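Long-range contacts in DUF5037 domain-containing protein (Ruminococcus gnavus, PDB 4GL6), which is of unknown function and belongs to the DUF5037 family of uncharacterised proteins: residues Y13-F22 against I68-G76; T138-S149 against G173-H184. One frame throughout, in Å; residues are numbered along the deposited sequence.

Overall arrangement
The two contacts illustrate two ways in which distant parts of one chain are joined: through side chains alone, or through a shared sheet. In contact 1, the end of helix 6-18 and the start of strand 22-28 meet strand 69-70, D73 and the start of helix 75-95, at the antiparallel sheet whose outermost strands are 22-28 and 69-70. In contact 2, neighbouring parallel strands lie at the centre of a separate, mixed sheet. The centres of the two contacts lie about 28 Å apart, on opposite sides of the chain's centre, and their nearest atoms are about 10 Å apart. Helix 75-95 links them: it begins in contact 1 and packs against A142 and V144 of contact 2. No active site is known to which either can be related.

Contact 1 of 2, residues Y13-F22 against I68-G76; sequences YLQEEYGEEF and IEIIYDGYG
Y13 and Y18, on the last turns of helix 6-18, direct their hydroxyls to one carboxylate oxygen of D73. Y18 OH gives a hydrogen bond to D73 OD2 on its syn side (2.5 Å), while Y13 OH donates to the same oxygen on its anti side (2.8 Å). With CG set between the backbone N and the carbonyl carbon (chi1 65°), D73 also turns OD1 back to accept from Y75 N at 3.0 Å, an Asx turn at the start of helix 75-95. A third tyrosine bond lies at the far end: Y75 OH donates to E20 OE2 from above the carboxylate plane, 3.0 Å away.

Aromatic packing fills the space between these polar points. The edge of F22 meets the face of Y75, the planes at 83°. The Y18 ring lies obliquely to Y75, with Y75 CD2 over one face and E17 CG over the opposite one. F54 also meets the Y75 ring.

Aliphatic contacts complete the join. I70 CG1 lies over one face of Y13 in a CH-pi contact, 3.8 Å from the ring centroid, and L14 CD2 approaches D73 CB.

The chemistry implies a buried carboxylate whose negative charge is probably stabilised by two phenol hydroxyls on OD2 and a backbone N-H on OD1, joining the two helix ends without a salt bridge between the segments.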
loop_
_atom_site.group_PDB
_atom_site.type_symbol
_atom_site.label_atom_id
_atom_site.label_comp_id
_atom_site.label_asym_id
_atom_site.label_seq_id
_atom_site.Cartn_x
_atom_site.Cartn_y
_atom_site.Cartn_z
ATOM N N TYR A 13 -16.342 -13.261 -8.758
ATOM C CA TYR A 13 -15.330 -14.158 -8.203
ATOM C C TYR A 13 -14.938 -13.765 -6.764
ATOM O O TYR A 13 -14.977 -14.604 -5.869
ATOM C CB TYR A 13 -14.078 -14.251 -9.106
ATOM C CG TYR A 13 -12.869 -14.717 -8.331
ATOM C CD1 TYR A 13 -12.718 -16.056 -7.972
ATOM C CD2 TYR A 13 -11.913 -13.801 -7.883
ATOM C CE1 TYR A 13 -11.621 -16.475 -7.217
ATOM C CE2 TYR A 13 -10.829 -14.209 -7.122
ATOM C CZ TYR A 13 -10.683 -15.543 -6.787
ATOM O OH TYR A 13 -9.585 -15.930 -6.060
ATOM N N LEU A 14 -14.547 -12.504 -6.575
ATOM C CA LEU A 14 -14.115 -11.985 -5.267
ATOM C C LEU A 14 -15.168 -12.171 -4.173
ATOM O O LEU A 14 -14.831 -12.608 -3.054
ATOM C CB LEU A 14 -13.676 -10.514 -5.368
ATOM C CG LEU A 14 -12.360 -10.251 -6.110
ATOM C CD1 LEU A 14 -12.092 -8.776 -6.362
ATOM C CD2 LEU A 14 -11.193 -10.816 -5.319
ATOM N N GLN A 15 -16.432 -11.893 -4.513
ATOM C CA GLN A 15 -17.542 -12.078 -3.577
ATOM C C GLN A 15 -17.724 -13.553 -3.216
ATOM O O GLN A 15 -17.843 -13.878 -2.034
ATOM C CB GLN A 15 -18.844 -11.469 -4.110
ATOM C CG GLN A 15 -20.057 -11.709 -3.208
ATOM C CD GLN A 15 -21.230 -10.808 -3.517
ATOM O OE1 GLN A 15 -21.360 -10.284 -4.624
ATOM N NE2 GLN A 15 -22.110 -10.639 -2.539
ATOM N N GLU A 16 -17.750 -14.421 -4.229
ATOM C CA GLU A 16 -17.845 -15.871 -4.015
ATOM C C GLU A 16 -16.653 -16.421 -3.225
ATOM O O GLU A 16 -16.835 -17.294 -2.391
ATOM C CB GLU A 16 -17.974 -16.642 -5.340
ATOM C CG GLU A 16 -19.337 -16.510 -6.020
ATOM C CD GLU A 16 -19.437 -17.250 -7.360
ATOM O OE1 GLU A 16 -18.400 -17.692 -7.905
ATOM O OE2 GLU A 16 -20.568 -17.390 -7.881
ATOM N N GLU A 17 -15.456 -15.893 -3.465
ATOM C CA GLU A 17 -14.247 -16.378 -2.784
ATOM C C GLU A 17 -14.096 -15.882 -1.338
ATOM O O GLU A 17 -13.568 -16.623 -0.513
ATOM C CB GLU A 17 -12.991 -16.003 -3.595
ATOM C CG GLU A 17 -11.669 -16.659 -3.163
ATOM C CD GLU A 17 -11.599 -18.169 -3.380
ATOM O OE1 GLU A 17 -12.464 -18.754 -4.072
ATOM O OE2 GLU A 17 -10.646 -18.791 -2.863
ATOM N N TYR A 18 -14.564 -14.666 -1.031
ATOM C CA TYR A 18 -14.318 -14.046 0.290
ATOM C C TYR A 18 -15.505 -13.592 1.169
ATOM O O TYR A 18 -15.267 -13.108 2.277
ATOM C CB TYR A 18 -13.314 -12.885 0.088
ATOM C CG TYR A 18 -12.000 -13.318 -0.543
ATOM C CD1 TYR A 18 -11.188 -14.259 0.092
ATOM C CD2 TYR A 18 -11.553 -12.787 -1.753
ATOM C CE1 TYR A 18 -9.982 -14.672 -0.460
ATOM C CE2 TYR A 18 -10.338 -13.194 -2.316
ATOM C CZ TYR A 18 -9.558 -14.140 -1.657
ATOM O OH TYR A 18 -8.359 -14.570 -2.153
ATOM N N GLY A 19 -16.754 -13.713 0.706
ATOM C CA GLY A 19 -17.943 -13.361 1.530
ATOM C C GLY A 19 -18.481 -11.936 1.451
ATOM O O GLY A 19 -19.694 -11.743 1.477
ATOM N N GLU A 20 -17.586 -10.949 1.382
ATOM C CA GLU A 20 -17.945 -9.527 1.247
ATOM C C GLU A 20 -18.226 -9.213 -0.206
ATOM O O GLU A 20 -17.938 -10.027 -1.080
ATOM C CB GLU A 20 -16.767 -8.630 1.614
ATOM C CG GLU A 20 -16.225 -8.789 3.002
ATOM C CD GLU A 20 -15.007 -7.926 3.204
ATOM O OE1 GLU A 20 -15.034 -6.722 2.854
ATOM O OE2 GLU A 20 -14.019 -8.468 3.721
ATOM N N GLU A 21 -18.738 -8.011 -0.467
ATOM C CA GLU A 21 -18.937 -7.543 -1.843
ATOM C C GLU A 21 -17.825 -6.542 -2.184
ATOM O O GLU A 21 -17.294 -5.842 -1.304
ATOM C CB GLU A 21 -20.349 -7.020 -2.136
ATOM C CG GLU A 21 -20.934 -6.007 -1.171
ATOM C CD GLU A 21 -22.354 -5.585 -1.543
ATOM O OE1 GLU A 21 -22.833 -5.910 -2.646
ATOM O OE2 GLU A 21 -23.010 -4.915 -0.721
ATOM N N PHE A 22 -17.471 -6.531 -3.470
ATOM C CA PHE A 22 -16.371 -5.750 -4.013
ATOM C C PHE A 22 -16.810 -4.988 -5.251
ATOM O O PHE A 22 -17.856 -5.275 -5.828
ATOM C CB PHE A 22 -15.227 -6.677 -4.454
ATOM C CG PHE A 22 -14.609 -7.487 -3.346
ATOM C CD1 PHE A 22 -15.257 -8.622 -2.836
ATOM C CD2 PHE A 22 -13.341 -7.159 -2.845
ATOM C CE1 PHE A 22 -14.682 -9.381 -1.813
ATOM C CE2 PHE A 22 -12.759 -7.915 -1.832
ATOM C CZ PHE A 22 -13.431 -9.027 -1.308
ATOM N N ILE A 68 -13.733 -16.478 -15.611
ATOM C CA ILE A 68 -12.482 -15.732 -15.464
ATOM C C ILE A 68 -11.445 -16.584 -14.719
ATOM O O ILE A 68 -11.802 -17.297 -13.783
ATOM C CB ILE A 68 -12.741 -14.372 -14.736
ATOM C CG1 ILE A 68 -11.569 -13.382 -14.890
ATOM C CG2 ILE A 68 -13.147 -14.581 -13.282
ATOM C CD1 ILE A 68 -11.498 -12.712 -16.250
ATOM N N GLU A 69 -10.187 -16.534 -15.165
ATOM C CA GLU A 69 -9.066 -17.246 -14.521
ATOM C C GLU A 69 -8.270 -16.242 -13.678
ATOM O O GLU A 69 -8.164 -15.065 -14.029
ATOM C CB GLU A 69 -8.183 -17.929 -15.560
ATOM C CG GLU A 69 -8.919 -19.037 -16.307
ATOM C CD GLU A 69 -8.113 -19.688 -17.417
ATOM O OE1 GLU A 69 -6.880 -19.481 -17.486
ATOM O OE2 GLU A 69 -8.725 -20.423 -18.231
ATOM N N ILE A 70 -7.716 -16.715 -12.568
ATOM C CA ILE A 70 -7.010 -15.875 -11.607
ATOM C C ILE A 70 -5.509 -16.114 -11.710
ATOM O O ILE A 70 -5.059 -17.244 -11.528
ATOM C CB ILE A 70 -7.476 -16.198 -10.161
ATOM C CG1 ILE A 70 -8.984 -15.899 -9.991
ATOM C CG2 ILE A 70 -6.648 -15.445 -9.103
ATOM C CD1 ILE A 70 -9.935 -16.901 -10.631
ATOM N N ILE A 71 -4.745 -15.070 -12.020
ATOM C CA ILE A 71 -3.285 -15.158 -12.000
ATOM C C ILE A 71 -2.948 -14.992 -10.504
ATOM O O ILE A 71 -2.388 -15.901 -9.884
ATOM C CB ILE A 71 -2.612 -14.114 -12.906
ATOM C CG1 ILE A 71 -3.042 -14.330 -14.373
ATOM C CG2 ILE A 71 -1.091 -14.215 -12.774
ATOM C CD1 ILE A 71 -2.571 -13.240 -15.323
ATOM N N TYR A 72 -3.330 -13.846 -9.935
ATOM C CA TYR A 72 -3.250 -13.599 -8.480
ATOM C C TYR A 72 -4.231 -12.483 -8.114
ATOM O O TYR A 72 -4.041 -11.354 -8.559
ATOM C CB TYR A 72 -1.827 -13.283 -8.008
ATOM C CG TYR A 72 -1.766 -12.956 -6.539
ATOM C CD1 TYR A 72 -2.267 -13.846 -5.592
ATOM C CD2 TYR A 72 -1.206 -11.759 -6.084
ATOM C CE1 TYR A 72 -2.236 -13.549 -4.235
ATOM C CE2 TYR A 72 -1.171 -11.454 -4.727
ATOM C CZ TYR A 72 -1.691 -12.351 -3.806
ATOM O OH TYR A 72 -1.673 -12.077 -2.461
ATOM N N ASP A 73 -5.259 -12.809 -7.313
ATOM C CA ASP A 73 -6.342 -11.846 -6.971
ATOM C C ASP A 73 -5.964 -10.615 -6.155
ATOM O O ASP A 73 -6.719 -9.635 -6.119
ATOM C CB ASP A 73 -7.568 -12.542 -6.350
ATOM C CG ASP A 73 -7.304 -13.191 -4.982
ATOM O OD1 ASP A 73 -6.370 -12.817 -4.235
ATOM O OD2 ASP A 73 -8.104 -14.092 -4.640
ATOM N N GLY A 74 -4.809 -10.697 -5.495
ATOM C CA GLY A 74 -4.262 -9.605 -4.714
ATOM C C GLY A 74 -4.900 -9.326 -3.379
ATOM O O GLY A 74 -4.506 -8.355 -2.745
ATOM N N TYR A 75 -5.846 -10.163 -2.933
ATOM C CA TYR A 75 -6.592 -9.874 -1.710
ATOM C C TYR A 75 -5.830 -10.170 -0.449
ATOM O O TYR A 75 -5.947 -9.412 0.514
ATOM C CB TYR A 75 -7.990 -10.531 -1.685
ATOM C CG TYR A 75 -8.886 -9.967 -0.579
ATOM C CD1 TYR A 75 -9.164 -8.593 -0.517
ATOM C CD2 TYR A 75 -9.449 -10.791 0.406
ATOM C CE1 TYR A 75 -9.955 -8.053 0.486
ATOM C CE2 TYR A 75 -10.254 -10.254 1.418
ATOM C CZ TYR A 75 -10.499 -8.880 1.448
ATOM O OH TYR A 75 -11.290 -8.290 2.401
ATOM N N GLY A 76 -5.067 -11.261 -0.429
ATOM C CA GLY A 76 -4.233 -11.597 0.746
ATOM C C GLY A 76 -3.232 -10.479 1.000
ATOM O O GLY A 76 -3.014 -10.034 2.135
#

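Contact 2 of 2, residues T138-S149 against G173-H184; sequences TLGSAWVYIDAS and GQALLYVYYLDH
Backbone hydrogen bonds run between G140-A148 and L176-L182 in parallel register, pairing W143 with Y178 and V144 with V179. Y180 takes part twice: its N donates to V144 O and its O accepts from I146 N, each at 2.8 Å. The axes of the two short strands approach to 4.7 Å and run at 19° to each other.

Aromatic side chains dominate the face bearing W143, Y145, Y178 and Y180. W143 and Y178 point the same way and form an offset stack, the six-membered ring of W143 lying 3.6 Å from the Y178 ring, centroid to centroid, with planes 6° apart. Both have CG beside the backbone N (chi1 near -60° in both), which sends the rings off in a common direction. Without the phenol ring, as with an alanine at Y178, the indole of W143 would lack its stacking partner and would probably be left freer to turn. Y145 and Y180 also run side by side but are slid apart, with Y145 CE1 3.3 Å from Y180 CD1; Y215 stacks on Y180.

Apolar packing occupies the other face. I146 CD1 touches V179 CG1 at 3.5 Å and reaches Y181 CE2, while Y181 OH is hydrogen-bonded to E159.

Polar side chains close both ends. Q174 NE2 donates to T138 OG1. H184 ND1 donates a hydrogen bond to D147 OD2 at 2.7 Å, on the syn side and in the imidazole plane, while D147 OD1 accepts from S149 N in an Asx turn.

Strand 140-147, helix 156-171 and strand 175-182 make up a beta-alpha-beta crossover, whose parallel strands are central in the mixed sheet.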
loop_
_atom_site.group_PDB
_atom_site.type_symbol
_atom_site.label_atom_id
_atom_site.label_comp_id
_atom_site.label_asym_id
_atom_site.label_seq_id
_atom_site.Cartn_x
_atom_site.Cartn_y
_atom_site.Cartn_z
ATOM N N THR A 138 11.953 -7.467 2.072
ATOM C CA THR A 138 11.417 -6.225 2.566
ATOM C C THR A 138 9.910 -6.456 2.756
ATOM O O THR A 138 9.208 -6.783 1.804
ATOM C CB THR A 138 11.619 -5.066 1.564
ATOM O OG1 THR A 138 13.012 -4.815 1.404
ATOM C CG2 THR A 138 10.963 -3.818 2.077
ATOM N N LEU A 139 9.444 -6.274 3.988
ATOM C CA LEU A 139 8.039 -6.481 4.362
ATOM C C LEU A 139 7.147 -5.640 3.471
ATOM O O LEU A 139 6.150 -6.126 2.923
ATOM C CB LEU A 139 7.802 -6.100 5.825
ATOM C CG LEU A 139 8.495 -6.976 6.866
ATOM C CD1 LEU A 139 8.225 -6.371 8.234
ATOM C CD2 LEU A 139 8.065 -8.433 6.830
ATOM N N GLY A 140 7.542 -4.388 3.323
ATOM C CA GLY A 140 6.868 -3.474 2.416
ATOM C C GLY A 140 7.281 -2.040 2.646
ATOM O O GLY A 140 8.238 -1.757 3.384
ATOM N N SER A 141 6.538 -1.150 2.001
ATOM C CA SER A 141 6.739 0.276 2.109
ATOM C C SER A 141 5.423 0.921 2.483
ATOM O O SER A 141 4.364 0.396 2.167
ATOM C CB SER A 141 7.239 0.816 0.788
ATOM O OG SER A 141 8.437 0.145 0.457
ATOM N N ALA A 142 5.494 2.023 3.219
ATOM C CA ALA A 142 4.307 2.808 3.572
ATOM C C ALA A 142 4.481 4.182 2.965
ATOM O O ALA A 142 5.531 4.799 3.174
ATOM C CB ALA A 142 4.159 2.911 5.060
ATOM N N TRP A 143 3.484 4.623 2.190
ATOM C CA TRP A 143 3.454 5.951 1.570
ATOM C C TRP A 143 2.400 6.713 2.317
ATOM O O TRP A 143 1.212 6.522 2.077
ATOM C CB TRP A 143 3.157 5.856 0.071
ATOM C CG TRP A 143 4.144 4.961 -0.623
ATOM C CD1 TRP A 143 4.056 3.587 -0.821
ATOM C CD2 TRP A 143 5.421 5.342 -1.178
ATOM N NE1 TRP A 143 5.162 3.117 -1.458
ATOM C CE2 TRP A 143 6.018 4.121 -1.712
ATOM C CE3 TRP A 143 6.101 6.528 -1.300
ATOM C CZ2 TRP A 143 7.264 4.118 -2.338
ATOM C CZ3 TRP A 143 7.345 6.526 -1.933
ATOM C CH2 TRP A 143 7.917 5.344 -2.430
ATOM N N VAL A 144 2.846 7.561 3.245
ATOM C CA VAL A 144 1.978 8.378 4.072
ATOM C C VAL A 144 1.934 9.802 3.515
ATOM O O VAL A 144 2.974 10.424 3.297
ATOM C CB VAL A 144 2.472 8.421 5.511
ATOM C CG1 VAL A 144 1.536 9.275 6.352
ATOM C CG2 VAL A 144 2.551 7.000 6.074
ATOM N N TYR A 145 0.719 10.308 3.312
ATOM C CA TYR A 145 0.452 11.659 2.803
ATOM C C TYR A 145 -0.323 12.428 3.883
ATOM O O TYR A 145 -1.445 12.046 4.191
ATOM C CB TYR A 145 -0.345 11.548 1.488
ATOM C CG TYR A 145 0.435 10.814 0.412
ATOM C CD1 TYR A 145 1.407 11.477 -0.338
ATOM C CD2 TYR A 145 0.250 9.450 0.191
ATOM C CE1 TYR A 145 2.155 10.812 -1.296
ATOM C CE2 TYR A 145 0.993 8.772 -0.768
ATOM C CZ TYR A 145 1.946 9.461 -1.510
ATOM O OH TYR A 145 2.689 8.816 -2.467
ATOM N N ILE A 146 0.295 13.460 4.479
ATOM C CA ILE A 146 -0.293 14.248 5.569
ATOM C C ILE A 146 -0.690 15.649 5.115
ATOM O O ILE A 146 0.045 16.281 4.357
ATOM C CB ILE A 146 0.708 14.416 6.741
ATOM C CG1 ILE A 146 1.091 13.057 7.334
ATOM C CG2 ILE A 146 0.105 15.285 7.842
ATOM C CD1 ILE A 146 2.147 13.137 8.417
ATOM N N ASP A 147 -1.844 16.121 5.600
ATOM C CA ASP A 147 -2.322 17.492 5.380
ATOM C C ASP A 147 -1.581 18.262 6.454
ATOM O O ASP A 147 -1.916 18.172 7.641
ATOM C CB ASP A 147 -3.846 17.578 5.552
ATOM C CG ASP A 147 -4.409 18.966 5.312
ATOM O OD1 ASP A 147 -3.650 19.960 5.359
ATOM O OD2 ASP A 147 -5.643 19.052 5.084
ATOM N N ALA A 148 -0.544 18.986 6.035
ATOM C CA ALA A 148 0.333 19.734 6.953
ATOM C C ALA A 148 -0.381 20.839 7.712
ATOM O O ALA A 148 0.077 21.226 8.760
ATOM C CB ALA A 148 1.551 20.278 6.212
ATOM N N SER A 149 -1.501 21.336 7.192
ATOM C CA SER A 149 -2.303 22.343 7.904
ATOM C C SER A 149 -2.967 21.794 9.182
ATOM O O SER A 149 -3.246 22.555 10.104
ATOM C CB SER A 149 -3.387 22.915 6.983
ATOM O OG SER A 149 -4.345 21.933 6.637
ATOM N N GLY A 173 10.438 -6.324 10.877
ATOM C CA GLY A 173 11.378 -6.685 9.809
ATOM C C GLY A 173 11.899 -5.489 9.030
ATOM O O GLY A 173 11.792 -4.350 9.481
ATOM N N GLN A 174 12.455 -5.749 7.854
ATOM C CA GLN A 174 12.924 -4.665 6.988
ATOM C C GLN A 174 11.703 -3.988 6.341
ATOM O O GLN A 174 10.881 -4.663 5.721
ATOM C CB GLN A 174 13.932 -5.165 5.936
ATOM C CG GLN A 174 14.482 -4.048 5.063
ATOM C CD GLN A 174 15.748 -4.344 4.284
ATOM O OE1 GLN A 174 16.844 -4.500 4.856
ATOM N NE2 GLN A 174 15.628 -4.316 2.958
ATOM N N ALA A 175 11.579 -2.671 6.529
ATOM C CA ALA A 175 10.475 -1.890 5.939
ATOM C C ALA A 175 10.870 -0.431 5.714
ATOM O O ALA A 175 11.731 0.086 6.430
ATOM C CB ALA A 175 9.231 -1.969 6.819
ATOM N N LEU A 176 10.232 0.213 4.727
ATOM C CA LEU A 176 10.489 1.617 4.370
ATOM C C LEU A 176 9.316 2.507 4.786
ATOM O O LEU A 176 8.160 2.061 4.810
ATOM C CB LEU A 176 10.724 1.783 2.863
ATOM C CG LEU A 176 12.028 1.161 2.350
ATOM C CD1 LEU A 176 11.922 -0.356 2.279
ATOM C CD2 LEU A 176 12.436 1.722 1.005
ATOM N N LEU A 177 9.632 3.765 5.101
ATOM C CA LEU A 177 8.640 4.794 5.460
ATOM C C LEU A 177 8.866 6.032 4.606
ATOM O O LEU A 177 10.003 6.516 4.505
ATOM C CB LEU A 177 8.781 5.202 6.921
ATOM C CG LEU A 177 7.807 6.265 7.469
ATOM C CD1 LEU A 177 6.343 5.898 7.264
ATOM C CD2 LEU A 177 8.073 6.503 8.948
ATOM N N TYR A 178 7.781 6.534 4.009
ATOM C CA TYR A 178 7.774 7.788 3.240
ATOM C C TYR A 178 6.648 8.657 3.839
ATOM O O TYR A 178 5.515 8.180 3.983
ATOM C CB TYR A 178 7.535 7.517 1.757
ATOM C CG TYR A 178 8.552 6.601 1.096
ATOM C CD1 TYR A 178 8.362 5.200 1.048
ATOM C CD2 TYR A 178 9.677 7.114 0.483
ATOM C CE1 TYR A 178 9.293 4.354 0.433
ATOM C CE2 TYR A 178 10.608 6.285 -0.140
ATOM C CZ TYR A 178 10.415 4.909 -0.168
ATOM O OH TYR A 178 11.337 4.093 -0.778
ATOM N N VAL A 179 6.969 9.873 4.270
ATOM C CA VAL A 179 5.974 10.778 4.854
ATOM C C VAL A 179 6.058 12.078 4.114
ATOM O O VAL A 179 7.074 12.766 4.197
ATOM C CB VAL A 179 6.182 11.017 6.368
ATOM C CG1 VAL A 179 5.072 11.919 6.912
ATOM C CG2 VAL A 179 6.184 9.685 7.114
ATOM N N TYR A 180 4.995 12.386 3.375
ATOM C CA TYR A 180 4.859 13.632 2.606
ATOM C C TYR A 180 4.034 14.608 3.428
ATOM O O TYR A 180 2.943 14.243 3.879
ATOM C CB TYR A 180 4.144 13.361 1.278
ATOM C CG TYR A 180 4.959 12.613 0.251
ATOM C CD1 TYR A 180 5.027 11.230 0.258
ATOM C CD2 TYR A 180 5.628 13.298 -0.780
ATOM C CE1 TYR A 180 5.770 10.540 -0.703
ATOM C CE2 TYR A 180 6.371 12.617 -1.743
ATOM C CZ TYR A 180 6.438 11.232 -1.692
ATOM O OH TYR A 180 7.137 10.544 -2.638
ATOM N N TYR A 181 4.565 15.815 3.659
ATOM C CA TYR A 181 3.861 16.894 4.382
ATOM C C TYR A 181 3.333 17.892 3.337
ATOM O O TYR A 181 3.980 18.888 3.003
ATOM C CB TYR A 181 4.781 17.553 5.390
ATOM C CG TYR A 181 5.220 16.605 6.492
ATOM C CD1 TYR A 181 6.382 15.835 6.365
ATOM C CD2 TYR A 181 4.477 16.469 7.657
ATOM C CE1 TYR A 181 6.791 14.967 7.380
ATOM C CE2 TYR A 181 4.874 15.598 8.679
ATOM C CZ TYR A 181 6.042 14.857 8.542
ATOM O OH TYR A 181 6.428 13.990 9.557
ATOM N N LEU A 182 2.151 17.582 2.812
ATOM C CA LEU A 182 1.512 18.358 1.753
ATOM C C LEU A 182 0.714 19.544 2.285
ATOM O O LEU A 182 0.167 19.497 3.386
ATOM C CB LEU A 182 0.535 17.467 0.974
ATOM C CG LEU A 182 1.045 16.173 0.352
ATOM C CD1 LEU A 182 -0.119 15.486 -0.334
ATOM C CD2 LEU A 182 2.140 16.463 -0.661
ATOM N N ASP A 183 0.636 20.600 1.481
ATOM C CA ASP A 183 -0.202 21.750 1.813
ATOM C C ASP A 183 -1.660 21.279 1.634
ATOM O O ASP A 183 -1.924 20.310 0.886
ATOM C CB ASP A 183 0.156 22.992 0.972
ATOM C CG ASP A 183 -0.200 22.840 -0.509
ATOM O OD1 ASP A 183 -1.373 23.114 -0.906
ATOM O OD2 ASP A 183 0.713 22.459 -1.273
ATOM N N HIS A 184 -2.582 21.971 2.307
ATOM C CA HIS A 184 -4.015 21.611 2.315
ATOM C C HIS A 184 -4.621 21.335 0.954
ATOM O O HIS A 184 -5.128 20.234 0.715
ATOM C CB HIS A 184 -4.834 22.649 3.100
ATOM C CG HIS A 184 -6.301 22.298 3.234
ATOM N ND1 HIS A 184 -6.735 21.228 3.932
ATOM C CD2 HIS A 184 -7.443 22.930 2.724
ATOM C CE1 HIS A 184 -8.090 21.178 3.866
ATOM N NE2 HIS A 184 -8.514 22.225 3.131
#